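Local coordinates for unsaturated glucuronyl hydrolase (Streptococcus agalactiae, PDB 2ZZR), which hydrolyses unsaturated hyaluronan, chondroitin and heparin disaccharides, releasing the unsaturated uronic acid from its 1,3- or 1,4-glycosidic link, at residues A[164-173]-A[216-224]; A[195-206]-A[261-270]. All coordinates share one frame; numbering follows the deposited sequence.

In the fold
Helix 192-209 belongs to contact 2 and packs against contact 1, mainly through Leu171. Contact 1 (164-173 with 216-224) pairs two strands of a small three-stranded antiparallel sheet, about 20 Å from the centre of the chain; contact 2 (195-206 with 261-270) sets the helix itself against the turn between helices 245-262 and 265-280, about 17 Å from that centre. Each is partly buried, neither fully core. Contact 1 hides 815 Å² and relies on main-chain bonds and CH-pi packing, whereas contact 2 hides 417 Å² and relies on side-chain ends. Leu171 CD2 lies 3.8 Å from Ser205 OG, while its CB packs on His201. The four segments alternate along the chain.

Contact 1. Residues A[164-173]-A[216-224]; sequences GYKEHYRLII and AFHTFYFDP
With CG of Tyr169 turned anti to its backbone N (chi1 -159°), the phenol ring runs antiparallel to Pro224 and receives it over one face: Pro224 CB stands 3.8 Å from the centroid of the Tyr169 ring, almost on the normal. Tyr221 has its CG beside the backbone N (chi1 -75°), which lays its ring along Arg170, both side chains pointing the same way. Arg170 CB sits over the Tyr221 face, and Arg170 CD comes 3.6 Å from Tyr221 OH; the guanidinium and ring planes are 31° apart. Arg170 NH2 donates to His168 O, in the guanidinium plane, and also to Trp160 O, while the Trp160 ring makes a cation-pi contact. Between these groups runs a regular antiparallel pairing of strands 170-172 and 219-222, with Leu171 and Phe220 as the hydrogen-bonded pair: Leu171 N gives to Phe220 O at 3.0 Å and Phe220 N to Leu171 O at 2.9 Å. Phe222 N donates to Tyr169 O almost straight, and Ile173 N to His218 O. Strand 229-233 completes the sheet, where His218 and Thr219 both face Val233 in a classic beta bulge. Ile172 CG2 lies over a face of the His218 ring; two residues after Ile172 comes Asp174, the probable proton donor. At the other end a water donates to Lys166 O and Phe222 O, 2.7 Å from each, bridging the separating chains.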
loop_
_atom_site.group_PDB
_atom_site.type_symbol
_atom_site.label_atom_id
_atom_site.label_comp_id
_atom_site.label_asym_id
_atom_site.label_seq_id
_atom_site.Cartn_x
_atom_site.Cartn_y
_atom_site.Cartn_z
ATOM N N GLY A 164 -13.181 10.802 -18.631
ATOM C CA GLY A 164 -13.011 11.975 -19.493
ATOM C C GLY A 164 -13.719 13.234 -19.019
ATOM O O GLY A 164 -13.503 14.323 -19.565
ATOM N N TYR A 165 -14.564 13.085 -18.001
ATOM C CA TYR A 165 -15.381 14.184 -17.495
ATOM C C TYR A 165 -14.563 15.104 -16.591
ATOM O O TYR A 165 -13.950 14.649 -15.627
ATOM C CB TYR A 165 -16.609 13.627 -16.764
ATOM C CG TYR A 165 -17.497 14.681 -16.155
ATOM C CD1 TYR A 165 -17.984 15.735 -16.926
ATOM C CD2 TYR A 165 -17.856 14.624 -14.807
ATOM C CE1 TYR A 165 -18.795 16.703 -16.372
ATOM C CE2 TYR A 165 -18.671 15.594 -14.243
ATOM C CZ TYR A 165 -19.139 16.630 -15.042
ATOM O OH TYR A 165 -19.944 17.599 -14.511
ATOM N N LYS A 166 -14.558 16.399 -16.915
ATOM C CA LYS A 166 -13.710 17.385 -16.234
ATOM C C LYS A 166 -13.755 17.339 -14.705
ATOM O O LYS A 166 -12.707 17.374 -14.051
ATOM C CB LYS A 166 -14.023 18.807 -16.720
ATOM C CG LYS A 166 -13.093 19.869 -16.150
ATOM C CD LYS A 166 -13.455 21.266 -16.638
ATOM C CE LYS A 166 -12.306 22.243 -16.408
ATOM N NZ LYS A 166 -11.953 22.429 -14.961
ATOM N N GLU A 167 -14.958 17.265 -14.133
ATOM C CA GLU A 167 -15.099 17.315 -12.676
ATOM C C GLU A 167 -14.616 16.038 -11.973
ATOM O O GLU A 167 -14.493 16.016 -10.744
ATOM C CB GLU A 167 -16.541 17.649 -12.262
ATOM C CG GLU A 167 -17.118 18.910 -12.929
ATOM C CD GLU A 167 -16.231 20.142 -12.770
ATOM O OE1 GLU A 167 -16.130 20.920 -13.745
ATOM O OE2 GLU A 167 -15.630 20.331 -11.687
ATOM N N HIS A 168 -14.342 14.999 -12.760
ATOM C CA HIS A 168 -13.823 13.716 -12.263
ATOM C C HIS A 168 -12.429 13.414 -12.812
ATOM O O HIS A 168 -11.863 12.363 -12.514
ATOM C CB HIS A 168 -14.738 12.571 -12.697
ATOM C CG HIS A 168 -16.102 12.610 -12.086
ATOM N ND1 HIS A 168 -17.021 11.602 -12.277
ATOM C CD2 HIS A 168 -16.700 13.518 -11.279
ATOM C CE1 HIS A 168 -18.133 11.894 -11.628
ATOM N NE2 HIS A 168 -17.966 13.051 -11.016
ATOM N N TYR A 169 -11.893 14.326 -13.625
ATOM C CA TYR A 169 -10.699 14.056 -14.433
ATOM C C TYR A 169 -9.436 14.212 -13.590
ATOM O O TYR A 169 -8.784 15.264 -13.581
ATOM C CB TYR A 169 -10.688 14.993 -15.640
ATOM C CG TYR A 169 -9.839 14.534 -16.801
ATOM C CD1 TYR A 169 -10.249 13.479 -17.616
ATOM C CD2 TYR A 169 -8.644 15.179 -17.104
ATOM C CE1 TYR A 169 -9.478 13.070 -18.698
ATOM C CE2 TYR A 169 -7.865 14.778 -18.187
ATOM C CZ TYR A 169 -8.290 13.732 -18.976
ATOM O OH TYR A 169 -7.529 13.330 -20.044
ATOM N N ARG A 170 -9.106 13.152 -12.858
ATOM C CA ARG A 170 -8.110 13.248 -11.809
ATOM C C ARG A 170 -7.439 11.902 -11.572
ATOM O O ARG A 170 -7.992 10.852 -11.927
ATOM C CB ARG A 170 -8.767 13.729 -10.510
ATOM C CG ARG A 170 -9.614 12.650 -9.807
ATOM C CD ARG A 170 -10.875 13.208 -9.150
ATOM N NE ARG A 170 -11.477 12.218 -8.256
ATOM C CZ ARG A 170 -12.229 11.190 -8.651
ATOM N NH1 ARG A 170 -12.710 10.349 -7.746
ATOM N NH2 ARG A 170 -12.500 10.994 -9.938
ATOM N N LEU A 171 -6.247 11.956 -10.978
ATOM C CA LEU A 171 -5.592 10.760 -10.444
ATOM C C LEU A 171 -5.585 10.833 -8.923
ATOM O O LEU A 171 -5.717 11.913 -8.340
ATOM C CB LEU A 171 -4.159 10.613 -10.989
ATOM C CG LEU A 171 -3.093 11.686 -10.703
ATOM C CD1 LEU A 171 -2.523 11.608 -9.278
ATOM C CD2 LEU A 171 -1.950 11.595 -11.720
ATOM N N ILE A 172 -5.412 9.682 -8.280
ATOM C CA ILE A 172 -5.292 9.617 -6.829
ATOM C C ILE A 172 -3.954 8.942 -6.521
ATOM O O ILE A 172 -3.506 8.087 -7.282
ATOM C CB ILE A 172 -6.506 8.879 -6.195
ATOM C CG1 ILE A 172 -7.794 9.681 -6.471
ATOM C CG2 ILE A 172 -6.313 8.669 -4.689
ATOM C CD1 ILE A 172 -9.075 9.002 -6.020
ATOM N N ILE A 173 -3.305 9.359 -5.438
ATOM C CA ILE A 173 -1.928 8.931 -5.165
ATOM C C ILE A 173 -1.785 7.417 -4.968
ATOM O O ILE A 173 -0.729 6.841 -5.277
ATOM C CB ILE A 173 -1.300 9.700 -3.968
ATOM C CG1 ILE A 173 0.217 9.449 -3.916
ATOM C CG2 ILE A 173 -2.027 9.374 -2.655
ATOM C CD1 ILE A 173 0.983 10.380 -3.003
ATOM N N ALA A 216 2.139 15.166 0.270
ATOM C CA ALA A 216 1.335 14.570 -0.788
ATOM C C ALA A 216 -0.078 15.124 -0.812
ATOM O O ALA A 216 -0.712 15.252 0.237
ATOM C CB ALA A 216 1.293 13.052 -0.617
ATOM N N PHE A 217 -0.552 15.456 -2.011
ATOM C CA PHE A 217 -1.984 15.588 -2.273
ATOM C C PHE A 217 -2.587 14.185 -2.305
ATOM O O PHE A 217 -1.884 13.198 -2.530
ATOM C CB PHE A 217 -2.245 16.236 -3.633
ATOM C CG PHE A 217 -1.999 17.716 -3.680
ATOM C CD1 PHE A 217 -1.067 18.242 -4.567
ATOM C CD2 PHE A 217 -2.718 18.591 -2.863
ATOM C CE1 PHE A 217 -0.843 19.620 -4.637
ATOM C CE2 PHE A 217 -2.494 19.964 -2.919
ATOM C CZ PHE A 217 -1.562 20.477 -3.813
ATOM N N HIS A 218 -3.893 14.100 -2.090
ATOM C CA HIS A 218 -4.627 12.857 -2.300
ATOM C C HIS A 218 -4.968 12.731 -3.779
ATOM O O HIS A 218 -4.750 11.685 -4.397
ATOM C CB HIS A 218 -5.905 12.857 -1.442
ATOM C CG HIS A 218 -6.882 11.776 -1.791
ATOM N ND1 HIS A 218 -6.980 10.600 -1.081
ATOM C CD2 HIS A 218 -7.823 11.706 -2.761
ATOM C CE1 HIS A 218 -7.926 9.844 -1.608
ATOM N NE2 HIS A 218 -8.457 10.495 -2.627
ATOM N N THR A 219 -5.488 13.825 -4.332
ATOM C CA THR A 219 -6.038 13.874 -5.678
ATOM C C THR A 219 -5.355 14.978 -6.480
ATOM O O THR A 219 -4.986 16.019 -5.924
ATOM C CB THR A 219 -7.568 14.159 -5.610
ATOM O OG1 THR A 219 -8.241 13.048 -5.009
ATOM C CG2 THR A 219 -8.167 14.394 -6.984
ATOM N N PHE A 220 -5.183 14.757 -7.782
ATOM C CA PHE A 220 -4.719 15.827 -8.662
ATOM C C PHE A 220 -5.510 15.857 -9.955
ATOM O O PHE A 220 -5.607 14.853 -10.655
ATOM C CB PHE A 220 -3.211 15.743 -8.951
ATOM C CG PHE A 220 -2.605 17.073 -9.291
ATOM C CD1 PHE A 220 -1.977 17.831 -8.310
ATOM C CD2 PHE A 220 -2.707 17.589 -10.578
ATOM C CE1 PHE A 220 -1.437 19.083 -8.613
ATOM C CE2 PHE A 220 -2.175 18.837 -10.891
ATOM C CZ PHE A 220 -1.544 19.583 -9.910
ATOM N N TYR A 221 -6.069 17.030 -10.258
ATOM C CA TYR A 221 -6.904 17.226 -11.439
ATOM C C TYR A 221 -6.118 17.690 -12.654
ATOM O O TYR A 221 -5.158 18.447 -12.533
ATOM C CB TYR A 221 -7.986 18.272 -11.150
ATOM C CG TYR A 221 -9.104 17.766 -10.278
ATOM C CD1 TYR A 221 -9.020 17.847 -8.887
ATOM C CD2 TYR A 221 -10.247 17.205 -10.845
ATOM C CE1 TYR A 221 -10.059 17.379 -8.080
ATOM C CE2 TYR A 221 -11.291 16.736 -10.045
ATOM C CZ TYR A 221 -11.187 16.823 -8.674
ATOM O OH TYR A 221 -12.212 16.359 -7.883
ATOM N N PHE A 222 -6.563 17.247 -13.821
ATOM C CA PHE A 222 -5.997 17.661 -15.099
ATOM C C PHE A 222 -7.087 18.255 -15.982
ATOM O O PHE A 222 -8.279 18.045 -15.739
ATOM C CB PHE A 222 -5.335 16.469 -15.796
ATOM C CG PHE A 222 -4.106 15.972 -15.092
ATOM C CD1 PHE A 222 -4.211 15.136 -13.978
ATOM C CD2 PHE A 222 -2.842 16.349 -15.529
ATOM C CE1 PHE A 222 -3.072 14.685 -13.315
ATOM C CE2 PHE A 222 -1.694 15.902 -14.870
ATOM C CZ PHE A 222 -1.812 15.068 -13.758
ATOM N N ASP A 223 -6.676 19.008 -16.999
ATOM C CA ASP A 223 -7.610 19.538 -17.991
ATOM C C ASP A 223 -7.835 18.500 -19.096
ATOM O O ASP A 223 -6.887 18.110 -19.781
ATOM C CB ASP A 223 -7.071 20.857 -18.565
ATOM C CG ASP A 223 -8.097 21.594 -19.419
ATOM O OD1 ASP A 223 -8.668 20.983 -20.338
ATOM O OD2 ASP A 223 -8.315 22.796 -19.172
ATOM N N PRO A 224 -9.090 18.034 -19.270
ATOM C CA PRO A 224 -9.370 17.003 -20.276
ATOM C C PRO A 224 -9.145 17.438 -21.722
ATOM O O PRO A 224 -8.965 16.583 -22.591
ATOM C CB PRO A 224 -10.841 16.649 -20.034
ATOM C CG PRO A 224 -11.408 17.805 -19.317
ATOM C CD PRO A 224 -10.299 18.411 -18.518
HETATM O O HOH W 1 -10.326 18.734 -14.060
HETATM O O HOH W 2 -14.282 17.832 -8.744
HETATM O O HOH W 3 -9.450 13.838 -22.581
#

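Contact 2. Residues A[195-206]-A[261-270]; sequences RQVAVNHFYASA and KMKDYQQIIL
The end of the Met262 side chain reaches helix 192-209 and fills a hole among Arg195, Val199, Phe202 and Tyr203, a knob-into-hole fit that can be followed atom by atom. From CB the chain runs to CG, 4.2 Å from Val199 CG2. SD then passes obliquely beside the Phe202 ring, 4.6 Å from its centroid and 33° off the normal, a Met-aromatic contact. The last torsion bends the chain (chi3 64°), carrying CE to Tyr203 CE1 at 3.4 Å, with Val199 CG1 and Phe202 CD2 also touching this methyl. The Phe202 ring is met over one face by Gln267 NE2, 3.3 Å above the plane and offset toward the rim, with the amide standing nearly upright on the ring, their planes 82° apart. The same amide belongs to a capping box at the start of helix 265-280: Asp264 N gives to Gln267 OE1, while Asp264, the N-cap, accepts from Gln266 N on OD1. Its other oxygen faces the neighbouring helix, where Tyr203 OH donates to Asp264 OD2 at 2.6 Å, on the anti side and somewhat out of the carboxylate plane. The Asp264 carboxylate therefore serves both the N-cap and Tyr203 of helix 192-209; the helix start would probably favour its negative charge. In the alpha/alpha barrel of this family 88 enzyme, the contact joins one helix to the turn between two others, Lys263 breaking helical geometry there with positive phi. Arg195, extended from CG to NE, gives NH2 to Lys261 O at 3.0 Å, in the carbonyl plane, and waters link its NE to Lys261 O and its NH2 to Met262 O. Further along, Ala206 CB packs on Leu270 CD2 at 3.7 Å.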
loop_
_atom_site.group_PDB
_atom_site.type_symbol
_atom_site.label_atom_id
_atom_site.label_comp_id
_atom_site.label_asym_id
_atom_site.label_seq_id
_atom_site.Cartn_x
_atom_site.Cartn_y
_atom_site.Cartn_z
ATOM N N ARG A 195 3.680 -0.821 -20.125
ATOM C CA ARG A 195 4.792 -0.106 -19.510
ATOM C C ARG A 195 4.665 1.401 -19.731
ATOM O O ARG A 195 4.891 2.183 -18.811
ATOM C CB ARG A 195 6.139 -0.618 -20.041
ATOM C CG ARG A 195 7.333 0.012 -19.330
ATOM C CD ARG A 195 8.686 -0.542 -19.767
ATOM N NE ARG A 195 9.701 -0.152 -18.786
ATOM C CZ ARG A 195 10.318 1.028 -18.763
ATOM N NH1 ARG A 195 10.049 1.947 -19.687
ATOM N NH2 ARG A 195 11.212 1.291 -17.814
ATOM N N GLN A 196 4.297 1.796 -20.950
ATOM C CA GLN A 196 4.117 3.209 -21.287
ATOM C C GLN A 196 3.098 3.893 -20.384
ATOM O O GLN A 196 3.352 4.983 -19.884
ATOM C CB GLN A 196 3.734 3.375 -22.761
ATOM C CG GLN A 196 4.885 3.074 -23.709
ATOM C CD GLN A 196 4.463 2.899 -25.164
ATOM O OE1 GLN A 196 3.290 2.648 -25.475
ATOM N NE2 GLN A 196 5.433 3.014 -26.065
ATOM N N VAL A 197 1.957 3.244 -20.171
ATOM C CA VAL A 197 0.921 3.771 -19.276
ATOM C C VAL A 197 1.437 3.883 -17.837
ATOM O O VAL A 197 1.244 4.915 -17.182
ATOM C CB VAL A 197 -0.365 2.920 -19.345
ATOM C CG1 VAL A 197 -1.308 3.239 -18.185
ATOM C CG2 VAL A 197 -1.068 3.140 -20.669
ATOM N N ALA A 198 2.104 2.833 -17.355
ATOM C CA ALA A 198 2.665 2.841 -16.000
ATOM C C ALA A 198 3.669 3.979 -15.807
ATOM O O ALA A 198 3.614 4.727 -14.822
ATOM C CB ALA A 198 3.299 1.487 -15.674
ATOM N N VAL A 199 4.583 4.117 -16.761
ATOM C CA VAL A 199 5.615 5.145 -16.684
ATOM C C VAL A 199 5.008 6.551 -16.742
ATOM O O VAL A 199 5.339 7.404 -15.910
ATOM C CB VAL A 199 6.675 4.941 -17.788
ATOM C CG1 VAL A 199 7.615 6.139 -17.867
ATOM C CG2 VAL A 199 7.447 3.660 -17.521
ATOM N N ASN A 200 4.119 6.776 -17.712
ATOM C CA ASN A 200 3.446 8.073 -17.861
ATOM C C ASN A 200 2.686 8.431 -16.605
ATOM O O ASN A 200 2.772 9.567 -16.122
ATOM C CB ASN A 200 2.489 8.079 -19.053
ATOM C CG ASN A 200 3.210 8.112 -20.386
ATOM O OD1 ASN A 200 4.430 8.258 -20.439
ATOM N ND2 ASN A 200 2.455 7.971 -21.473
ATOM N N HIS A 201 1.946 7.456 -16.079
ATOM C CA HIS A 201 1.196 7.664 -14.842
ATOM C C HIS A 201 2.121 7.988 -13.685
ATOM O O HIS A 201 1.816 8.859 -12.871
ATOM C CB HIS A 201 0.325 6.465 -14.470
ATOM C CG HIS A 201 -0.445 6.685 -13.209
ATOM N ND1 HIS A 201 -1.719 7.211 -13.206
ATOM C CD2 HIS A 201 -0.099 6.525 -11.910
ATOM C CE1 HIS A 201 -2.138 7.335 -11.959
ATOM N NE2 HIS A 201 -1.171 6.929 -11.153
ATOM N N PHE A 202 3.253 7.290 -13.606
ATOM C CA PHE A 202 4.194 7.587 -12.550
ATOM C C PHE A 202 4.633 9.055 -12.574
ATOM O O PHE A 202 4.573 9.736 -11.558
ATOM C CB PHE A 202 5.442 6.683 -12.547
ATOM C CG PHE A 202 6.381 7.049 -11.442
ATOM C CD1 PHE A 202 6.187 6.546 -10.156
ATOM C CD2 PHE A 202 7.377 8.004 -11.649
ATOM C CE1 PHE A 202 7.010 6.941 -9.102
ATOM C CE2 PHE A 202 8.200 8.406 -10.612
ATOM C CZ PHE A 202 8.016 7.876 -9.325
ATOM N N TYR A 203 5.072 9.535 -13.735
ATOM C CA TYR A 203 5.567 10.913 -13.826
ATOM C C TYR A 203 4.477 11.956 -13.623
ATOM O O TYR A 203 4.728 12.985 -13.019
ATOM C CB TYR A 203 6.337 11.149 -15.128
ATOM C CG TYR A 203 7.693 10.477 -15.125
ATOM C CD1 TYR A 203 7.981 9.443 -16.012
ATOM C CD2 TYR A 203 8.681 10.861 -14.212
ATOM C CE1 TYR A 203 9.227 8.820 -16.008
ATOM C CE2 TYR A 203 9.934 10.241 -14.196
ATOM C CZ TYR A 203 10.195 9.223 -15.100
ATOM O OH TYR A 203 11.429 8.599 -15.100
ATOM N N ALA A 204 3.271 11.674 -14.110
ATOM C CA ALA A 204 2.124 12.555 -13.855
ATOM C C ALA A 204 1.884 12.683 -12.350
ATOM O O ALA A 204 1.600 13.775 -11.837
ATOM C CB ALA A 204 0.884 12.032 -14.566
ATOM N N SER A 205 2.034 11.570 -11.638
ATOM C CA SER A 205 1.904 11.574 -10.190
ATOM C C SER A 205 3.056 12.343 -9.535
ATOM O O SER A 205 2.831 13.282 -8.760
ATOM C CB SER A 205 1.847 10.140 -9.664
ATOM O OG SER A 205 0.726 9.445 -10.184
ATOM N N ALA A 206 4.287 11.950 -9.865
ATOM C CA ALA A 206 5.487 12.514 -9.244
ATOM C C ALA A 206 5.550 14.033 -9.370
ATOM O O ALA A 206 5.962 14.727 -8.442
ATOM C CB ALA A 206 6.744 11.886 -9.853
ATOM N N LYS A 261 11.294 -0.941 -11.672
ATOM C CA LYS A 261 10.953 -1.158 -13.066
ATOM C C LYS A 261 11.404 -0.022 -13.978
ATOM O O LYS A 261 11.343 -0.138 -15.212
ATOM C CB LYS A 261 9.443 -1.368 -13.190
ATOM C CG LYS A 261 8.878 -2.420 -12.240
ATOM C CD LYS A 261 9.523 -3.788 -12.465
ATOM C CE LYS A 261 8.982 -4.828 -11.492
ATOM N NZ LYS A 261 9.666 -6.144 -11.731
ATOM N N MET A 262 11.853 1.071 -13.377
ATOM C CA MET A 262 12.172 2.281 -14.135
ATOM C C MET A 262 13.618 2.706 -13.958
ATOM O O MET A 262 14.230 3.249 -14.889
ATOM C CB MET A 262 11.224 3.420 -13.743
ATOM C CG MET A 262 9.788 3.148 -14.130
ATOM S SD MET A 262 8.618 4.342 -13.467
ATOM C CE MET A 262 9.161 5.839 -14.285
ATOM N N LYS A 263 14.151 2.460 -12.762
ATOM C CA LYS A 263 15.554 2.745 -12.434
ATOM C C LYS A 263 15.966 4.179 -12.757
ATOM O O LYS A 263 17.043 4.438 -13.315
ATOM C CB LYS A 263 16.484 1.716 -13.091
ATOM C CG LYS A 263 16.322 0.299 -12.521
ATOM C CD LYS A 263 16.564 0.309 -11.009
ATOM C CE LYS A 263 16.516 -1.082 -10.394
ATOM N NZ LYS A 263 17.904 -1.593 -10.153
ATOM N N ASP A 264 15.093 5.112 -12.397
ATOM C CA ASP A 264 15.378 6.534 -12.534
ATOM C C ASP A 264 15.813 7.034 -11.167
ATOM O O ASP A 264 15.035 6.987 -10.219
ATOM C CB ASP A 264 14.113 7.253 -13.032
ATOM C CG ASP A 264 14.266 8.767 -13.115
ATOM O OD1 ASP A 264 15.359 9.309 -12.836
ATOM O OD2 ASP A 264 13.258 9.416 -13.464
ATOM N N TYR A 265 17.059 7.494 -11.057
ATOM C CA TYR A 265 17.578 7.971 -9.773
ATOM C C TYR A 265 16.763 9.128 -9.170
ATOM O O TYR A 265 16.760 9.316 -7.952
ATOM C CB TYR A 265 19.068 8.342 -9.860
ATOM C CG TYR A 265 19.653 8.682 -8.513
ATOM C CD1 TYR A 265 19.823 10.015 -8.120
ATOM C CD2 TYR A 265 20.002 7.675 -7.608
ATOM C CE1 TYR A 265 20.339 10.333 -6.878
ATOM C CE2 TYR A 265 20.518 7.982 -6.355
ATOM C CZ TYR A 265 20.682 9.314 -5.997
ATOM O OH TYR A 265 21.184 9.622 -4.760
ATOM N N GLN A 266 16.070 9.890 -10.018
ATOM C CA GLN A 266 15.144 10.926 -9.528
ATOM C C GLN A 266 14.121 10.341 -8.542
ATOM O O GLN A 266 13.631 11.037 -7.655
ATOM C CB GLN A 266 14.390 11.572 -10.684
ATOM C CG GLN A 266 15.246 12.362 -11.647
ATOM C CD GLN A 266 14.418 12.995 -12.733
ATOM O OE1 GLN A 266 13.791 12.301 -13.540
ATOM N NE2 GLN A 266 14.406 14.317 -12.764
ATOM N N GLN A 267 13.794 9.062 -8.719
ATOM C CA GLN A 267 12.843 8.390 -7.838
ATOM C C GLN A 267 13.416 8.149 -6.445
ATOM O O GLN A 267 12.696 8.211 -5.446
ATOM C CB GLN A 267 12.384 7.072 -8.461
ATOM C CG GLN A 267 11.617 7.250 -9.757
ATOM C CD GLN A 267 11.363 5.937 -10.461
ATOM O OE1 GLN A 267 12.300 5.232 -10.823
ATOM N NE2 GLN A 267 10.086 5.614 -10.688
ATOM N N ILE A 268 14.714 7.866 -6.373
ATOM C CA ILE A 268 15.379 7.723 -5.083
ATOM C C ILE A 268 15.347 9.064 -4.332
ATOM O O ILE A 268 15.059 9.105 -3.139
ATOM C CB ILE A 268 16.820 7.170 -5.245
ATOM C CG1 ILE A 268 16.764 5.658 -5.529
ATOM C CG2 ILE A 268 17.673 7.458 -3.996
ATOM C CD1 ILE A 268 18.102 5.030 -5.905
ATOM N N ILE A 269 15.618 10.158 -5.041
ATOM C CA ILE A 269 15.566 11.483 -4.413
ATOM C C ILE A 269 14.137 11.818 -3.953
ATOM O O ILE A 269 13.939 12.322 -2.838
ATOM C CB ILE A 269 16.161 12.584 -5.336
ATOM C CG1 ILE A 269 17.659 12.331 -5.592
ATOM C CG2 ILE A 269 15.946 13.980 -4.743
ATOM C CD1 ILE A 269 18.506 12.078 -4.353
ATOM N N LEU A 270 13.155 11.498 -4.789
ATOM C CA LEU A 270 11.751 11.705 -4.433
ATOM C C LEU A 270 11.375 10.884 -3.198
ATOM O O LEU A 270 10.677 11.376 -2.302
ATOM C CB LEU A 270 10.842 11.373 -5.614
ATOM C CG LEU A 270 9.440 11.989 -5.557
ATOM C CD1 LEU A 270 9.505 13.527 -5.625
ATOM C CD2 LEU A 270 8.588 11.440 -6.670
HETATM O O HOH W 4 10.180 -2.191 -16.811
HETATM O O HOH W 5 12.880 3.858 -17.169
#